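Local coordinates for probable leucine/isoleucine/valine-binding protein (Rhodopirellula baltica, PDB 4KV7) that probably binds a branched-chain amino acid or a similar small ligand as the periplasmic receptor of an ABC transporter, at residues Thr24-Pro29 with Ala63-Tyr68; Gly266-Gln271 with Pro362-Ala367. The protein carries 1 engineered substitution. One frame throughout, in Å; residues are numbered along the deposited sequence.

Contact 1 and contact 2 belong to the two lobes of a periplasmic binding protein of the leucine-binding family. Contact 1, residues 24-29 with 63-68, takes in the ends of two parallel strands of one lobe and the loops that follow, at the inter-lobe cleft, where Tyr68, with Thr95 and Tyr138, binds a formic acid, probably from the crystallisation liquor. In contact 2, residues 266-271 and 362-367 pair antiparallel in the mixed sheet of the other lobe. The centres of contacts 1 and 2 lie 26 Å apart, their nearest atoms about 14 Å, so the two do not touch. Backbone bonds join the strand ends of contact 1 and the Asp65 carboxylate ties its loops; contact 2 is joined through backbone bonds.

Contact 1 of 2, residues Thr24-Pro29 with Ala63-Tyr68; sequences TALSGP and ALDDGY. With FMT (formic acid), chain B.
Parallel strands 16-24 and 57-65 of a periplasmic-binding-protein lobe end here, and the loops beyond them are tied by the carboxylate of Asp65, which closes an Asx turn on Gly67 N and also accepts from Leu26 and Ser27. The last strand bonds are Thr24 N to Leu64 O (2.9 Å) and Asp66 N to Thr24 O (2.8 Å). Asp65 holds CG anti to its own N (chi1 -174°), which carries the carboxylate over to the 24-29 loop. Leu26 N (2.9 Å from Asp65 OD1) and Gly67 N approach that oxygen from opposite faces of the carboxylate; Ser27 N adds a weak third bond. Ser27 OG donates to the syn lone pair of Asp65 OD2 at 2.5 Å, and Arg72 forms a salt bridge with the same oxygen. The carboxylate is thus gripped at both oxygens, which would fix its rotation. Asp66 forms a second Asx turn, OD1 accepting from Tyr68 N, while its OD2 bonds Ser23 and Thr73. Ala25 CB packs on Tyr68 CB at 3.8 Å. Water 1 bridges Ser27 O and, weakly, Gly67 O. At the cleft, Tyr68 OH, also bonded by Gln164, donates to formic acid O2 (2.6 Å), which lies in plane at the ring edge.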
loop_
_atom_site.group_PDB
_atom_site.type_symbol
_atom_site.label_atom_id
_atom_site.label_comp_id
_atom_site.label_asym_id
_atom_site.label_seq_id
_atom_site.Cartn_x
_atom_site.Cartn_y
_atom_site.Cartn_z
ATOM N N THR A 24 0.953 10.027 8.403
ATOM C CA THR A 24 1.690 9.324 7.373
ATOM C C THR A 24 3.075 9.892 7.141
ATOM O O THR A 24 3.427 10.943 7.658
ATOM C CB THR A 24 0.889 9.333 6.065
ATOM O OG1 THR A 24 1.286 8.209 5.274
ATOM C CG2 THR A 24 1.067 10.645 5.282
ATOM N N ALA A 25 3.859 9.178 6.345
ATOM C CA ALA A 25 5.229 9.581 6.056
ATOM C C ALA A 25 5.238 10.692 5.010
ATOM O O ALA A 25 5.175 10.430 3.806
ATOM C CB ALA A 25 6.032 8.382 5.572
ATOM N N LEU A 26 5.302 11.936 5.473
ATOM C CA LEU A 26 5.399 13.087 4.582
ATOM C C LEU A 26 6.828 13.614 4.504
ATOM O O LEU A 26 7.133 14.460 3.667
ATOM C CB LEU A 26 4.449 14.208 5.020
ATOM C CG LEU A 26 2.968 13.822 5.017
ATOM C CD1 LEU A 26 2.118 14.939 5.607
ATOM C CD2 LEU A 26 2.492 13.470 3.608
ATOM N N SER A 27 7.698 13.114 5.375
ATOM C CA SER A 27 9.119 13.423 5.344
ATOM C C SER A 27 9.865 12.155 5.727
ATOM O O SER A 27 9.267 11.148 6.095
ATOM C CB SER A 27 9.454 14.534 6.341
ATOM O OG SER A 27 9.297 14.072 7.677
ATOM N N GLY A 28 11.184 12.211 5.662
ATOM C CA GLY A 28 11.991 11.051 5.978
ATOM C C GLY A 28 12.212 10.148 4.780
ATOM O O GLY A 28 11.758 10.447 3.675
ATOM N N PRO A 29 12.906 9.033 4.993
ATOM C CA PRO A 29 13.368 8.219 3.859
ATOM C C PRO A 29 12.276 7.464 3.106
ATOM O O PRO A 29 12.582 6.989 2.010
ATOM C CB PRO A 29 14.385 7.253 4.493
ATOM C CG PRO A 29 14.050 7.234 5.930
ATOM C CD PRO A 29 13.483 8.587 6.271
ATOM N N ALA A 63 -3.692 16.204 7.278
ATOM C CA ALA A 63 -2.617 15.233 7.111
ATOM C C ALA A 63 -1.422 15.613 7.969
ATOM O O ALA A 63 -0.830 16.680 7.782
ATOM C CB ALA A 63 -2.215 15.138 5.651
ATOM N N LEU A 64 -1.086 14.741 8.914
ATOM C CA LEU A 64 0.001 14.969 9.850
ATOM C C LEU A 64 1.146 14.018 9.512
ATOM O O LEU A 64 0.919 12.857 9.178
ATOM C CB LEU A 64 -0.483 14.725 11.278
ATOM C CG LEU A 64 -1.712 15.537 11.706
ATOM C CD1 LEU A 64 -2.078 15.270 13.160
ATOM C CD2 LEU A 64 -1.519 17.031 11.467
ATOM N N ASP A 65 2.369 14.523 9.604
ATOM C CA ASP A 65 3.571 13.758 9.308
ATOM C C ASP A 65 3.982 12.923 10.511
ATOM O O ASP A 65 4.114 13.440 11.615
ATOM C CB ASP A 65 4.691 14.742 8.960
ATOM C CG ASP A 65 5.974 14.070 8.479
ATOM O OD1 ASP A 65 5.981 12.880 8.106
ATOM O OD2 ASP A 65 6.998 14.796 8.453
ATOM N N ASP A 66 4.187 11.628 10.296
ATOM C CA ASP A 66 4.831 10.785 11.307
ATOM C C ASP A 66 6.162 10.189 10.868
ATOM O O ASP A 66 6.769 9.434 11.619
ATOM C CB ASP A 66 3.900 9.703 11.885
ATOM C CG ASP A 66 3.394 8.716 10.853
ATOM O OD1 ASP A 66 4.038 8.514 9.797
ATOM O OD2 ASP A 66 2.332 8.110 11.131
ATOM N N GLY A 67 6.613 10.532 9.664
ATOM C CA GLY A 67 7.895 10.045 9.180
ATOM C C GLY A 67 8.013 8.528 9.126
ATOM O O GLY A 67 9.135 8.014 9.121
ATOM N N TYR A 68 6.889 7.804 9.077
ATOM C CA TYR A 68 6.904 6.337 9.138
ATOM C C TYR A 68 7.544 5.871 10.449
ATOM O O TYR A 68 8.296 4.891 10.496
ATOM C CB TYR A 68 7.582 5.750 7.890
ATOM C CG TYR A 68 7.474 4.245 7.666
ATOM C CD1 TYR A 68 6.310 3.530 7.944
ATOM C CD2 TYR A 68 8.551 3.552 7.126
ATOM C CE1 TYR A 68 6.236 2.164 7.700
ATOM C CE2 TYR A 68 8.481 2.198 6.865
ATOM C CZ TYR A 68 7.326 1.504 7.162
ATOM O OH TYR A 68 7.290 0.161 6.911
HETATM C C FMT B . 4.530 -1.562 5.788
HETATM O O1 FMT B . 3.474 -2.198 5.666
HETATM O O2 FMT B . 4.914 -1.002 6.824
HETATM O O HOH W 1 9.790 8.375 6.082
#

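Contact 2 of 2, residues Gly266-Gln271 with Pro362-Ala367; sequences GIVATQ and PVLIGA
Ala269 and Val363 exchange two backbone bonds: Ala269 N to Val363 O, in the carbonyl plane, and Val363 N to Ala269 O, its donor tilted 33° from the plane of the Ala269 carbonyl; both are 2.9 Å long. Ala269 O also takes a weak bond from Gln271 NE2 at 3.4 Å, a reach made possible by the bend of the glutamine chain at chi2 (-53°). The Ala269-Val363 pair joins strands 268-271 and 361-365, antiparallel neighbours within the mixed sheet of one lobe of the periplasmic-binding-protein fold. Ile365 N, nearly head-on to Ile267 O at 2.9 Å, and Gly266 N, 2.8 Å from Ile365 O, carry the pairing into the turn before strand 268-271. Val268 bonds the backbones of Phe245 and Ala247 in strand 244-247; Thr270 bonds that of Ala247. Gly266 O accepts from Gln244 NE2, and Thr270 OG1 is bonded to Glu141. Toward helix 253-260, which touches Ile267, Ala269, Gln271 and Ile365, Ile267 CG2 lies beside Ile365 CD1, the two side chains pointing the same way. The side chains of Gln271 and Val363, both touching Phe301, cross at about a right angle, CG of the first against CG1 of the second. On the face of Val268 and Leu364, Val268 CG2 meets Leu364 CD1 at 4.0 Å.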
loop_
_atom_site.group_PDB
_atom_site.type_symbol
_atom_site.label_atom_id
_atom_site.label_comp_id
_atom_site.label_asym_id
_atom_site.label_seq_id
_atom_site.Cartn_x
_atom_site.Cartn_y
_atom_site.Cartn_z
ATOM N N GLY A 266 14.141 -5.535 -15.089
ATOM C CA GLY A 266 13.989 -6.949 -14.799
ATOM C C GLY A 266 13.360 -7.245 -13.450
ATOM O O GLY A 266 12.954 -8.379 -13.195
ATOM N N ILE A 267 13.270 -6.241 -12.585
ATOM C CA ILE A 267 12.623 -6.424 -11.290
ATOM C C ILE A 267 11.121 -6.610 -11.477
ATOM O O ILE A 267 10.498 -5.924 -12.289
ATOM C CB ILE A 267 12.882 -5.221 -10.367
ATOM C CG1 ILE A 267 14.369 -5.137 -10.023
ATOM C CG2 ILE A 267 12.066 -5.325 -9.092
ATOM C CD1 ILE A 267 14.720 -3.912 -9.214
ATOM N N VAL A 268 10.538 -7.547 -10.732
ATOM C CA VAL A 268 9.092 -7.750 -10.733
ATOM C C VAL A 268 8.543 -7.161 -9.445
ATOM O O VAL A 268 9.140 -7.325 -8.384
ATOM C CB VAL A 268 8.743 -9.246 -10.834
ATOM C CG1 VAL A 268 7.265 -9.491 -10.600
ATOM C CG2 VAL A 268 9.169 -9.796 -12.195
ATOM N N ALA A 269 7.435 -6.440 -9.533
ATOM C CA ALA A 269 6.842 -5.823 -8.351
ATOM C C ALA A 269 5.338 -6.047 -8.366
ATOM O O ALA A 269 4.661 -5.701 -9.343
ATOM C CB ALA A 269 7.166 -4.316 -8.295
ATOM N N THR A 270 4.807 -6.617 -7.288
ATOM C CA THR A 270 3.378 -6.847 -7.212
ATOM C C THR A 270 2.663 -5.588 -6.740
ATOM O O THR A 270 3.075 -4.964 -5.757
ATOM C CB THR A 270 3.029 -8.030 -6.297
ATOM O OG1 THR A 270 3.756 -7.928 -5.070
ATOM C CG2 THR A 270 3.395 -9.342 -6.957
ATOM N N GLN A 271 1.586 -5.232 -7.430
ATOM C CA GLN A 271 0.775 -4.077 -7.076
ATOM C C GLN A 271 -0.614 -4.485 -6.618
ATOM O O GLN A 271 -1.114 -5.558 -6.976
ATOM C CB GLN A 271 0.666 -3.120 -8.265
ATOM C CG GLN A 271 2.005 -2.730 -8.888
ATOM C CD GLN A 271 2.988 -2.189 -7.873
ATOM O OE1 GLN A 271 2.655 -1.317 -7.077
ATOM N NE2 GLN A 271 4.206 -2.704 -7.893
ATOM N N PRO A 362 0.815 -8.038 -10.967
ATOM C CA PRO A 362 2.277 -7.964 -11.079
ATOM C C PRO A 362 2.709 -7.069 -12.233
ATOM O O PRO A 362 2.042 -7.011 -13.267
ATOM C CB PRO A 362 2.691 -9.414 -11.345
ATOM C CG PRO A 362 1.492 -10.053 -11.925
ATOM C CD PRO A 362 0.279 -9.342 -11.387
ATOM N N VAL A 363 3.816 -6.356 -12.047
ATOM C CA VAL A 363 4.396 -5.576 -13.125
ATOM C C VAL A 363 5.865 -5.923 -13.274
ATOM O O VAL A 363 6.522 -6.327 -12.312
ATOM C CB VAL A 363 4.217 -4.041 -12.937
ATOM C CG1 VAL A 363 2.741 -3.685 -12.753
ATOM C CG2 VAL A 363 5.067 -3.505 -11.788
ATOM N N LEU A 364 6.350 -5.781 -14.500
ATOM C CA LEU A 364 7.752 -5.965 -14.815
ATOM C C LEU A 364 8.359 -4.600 -15.094
ATOM O O LEU A 364 7.887 -3.860 -15.967
ATOM C CB LEU A 364 7.895 -6.859 -16.045
ATOM C CG LEU A 364 9.324 -7.081 -16.547
ATOM C CD1 LEU A 364 10.170 -7.807 -15.499
ATOM C CD2 LEU A 364 9.340 -7.831 -17.876
ATOM N N ILE A 365 9.393 -4.249 -14.341
ATOM C CA ILE A 365 10.067 -2.980 -14.547
ATOM C C ILE A 365 11.066 -3.136 -15.683
ATOM O O ILE A 365 11.874 -4.066 -15.686
ATOM C CB ILE A 365 10.779 -2.512 -13.268
ATOM C CG1 ILE A 365 9.773 -2.383 -12.122
ATOM C CG2 ILE A 365 11.502 -1.192 -13.516
ATOM C CD1 ILE A 365 10.398 -2.000 -10.787
ATOM N N GLY A 366 11.003 -2.230 -16.654
ATOM C CA GLY A 366 11.880 -2.278 -17.806
ATOM C C GLY A 366 12.902 -1.163 -17.757
ATOM O O GLY A 366 13.241 -0.673 -16.681
ATOM N N ALA A 367 13.395 -0.767 -18.926
ATOM C CA ALA A 367 14.395 0.290 -19.035
ATOM C C ALA A 367 13.873 1.658 -18.592
ATOM O O ALA A 367 14.547 2.377 -17.850
ATOM C CB ALA A 367 14.934 0.366 -20.469
#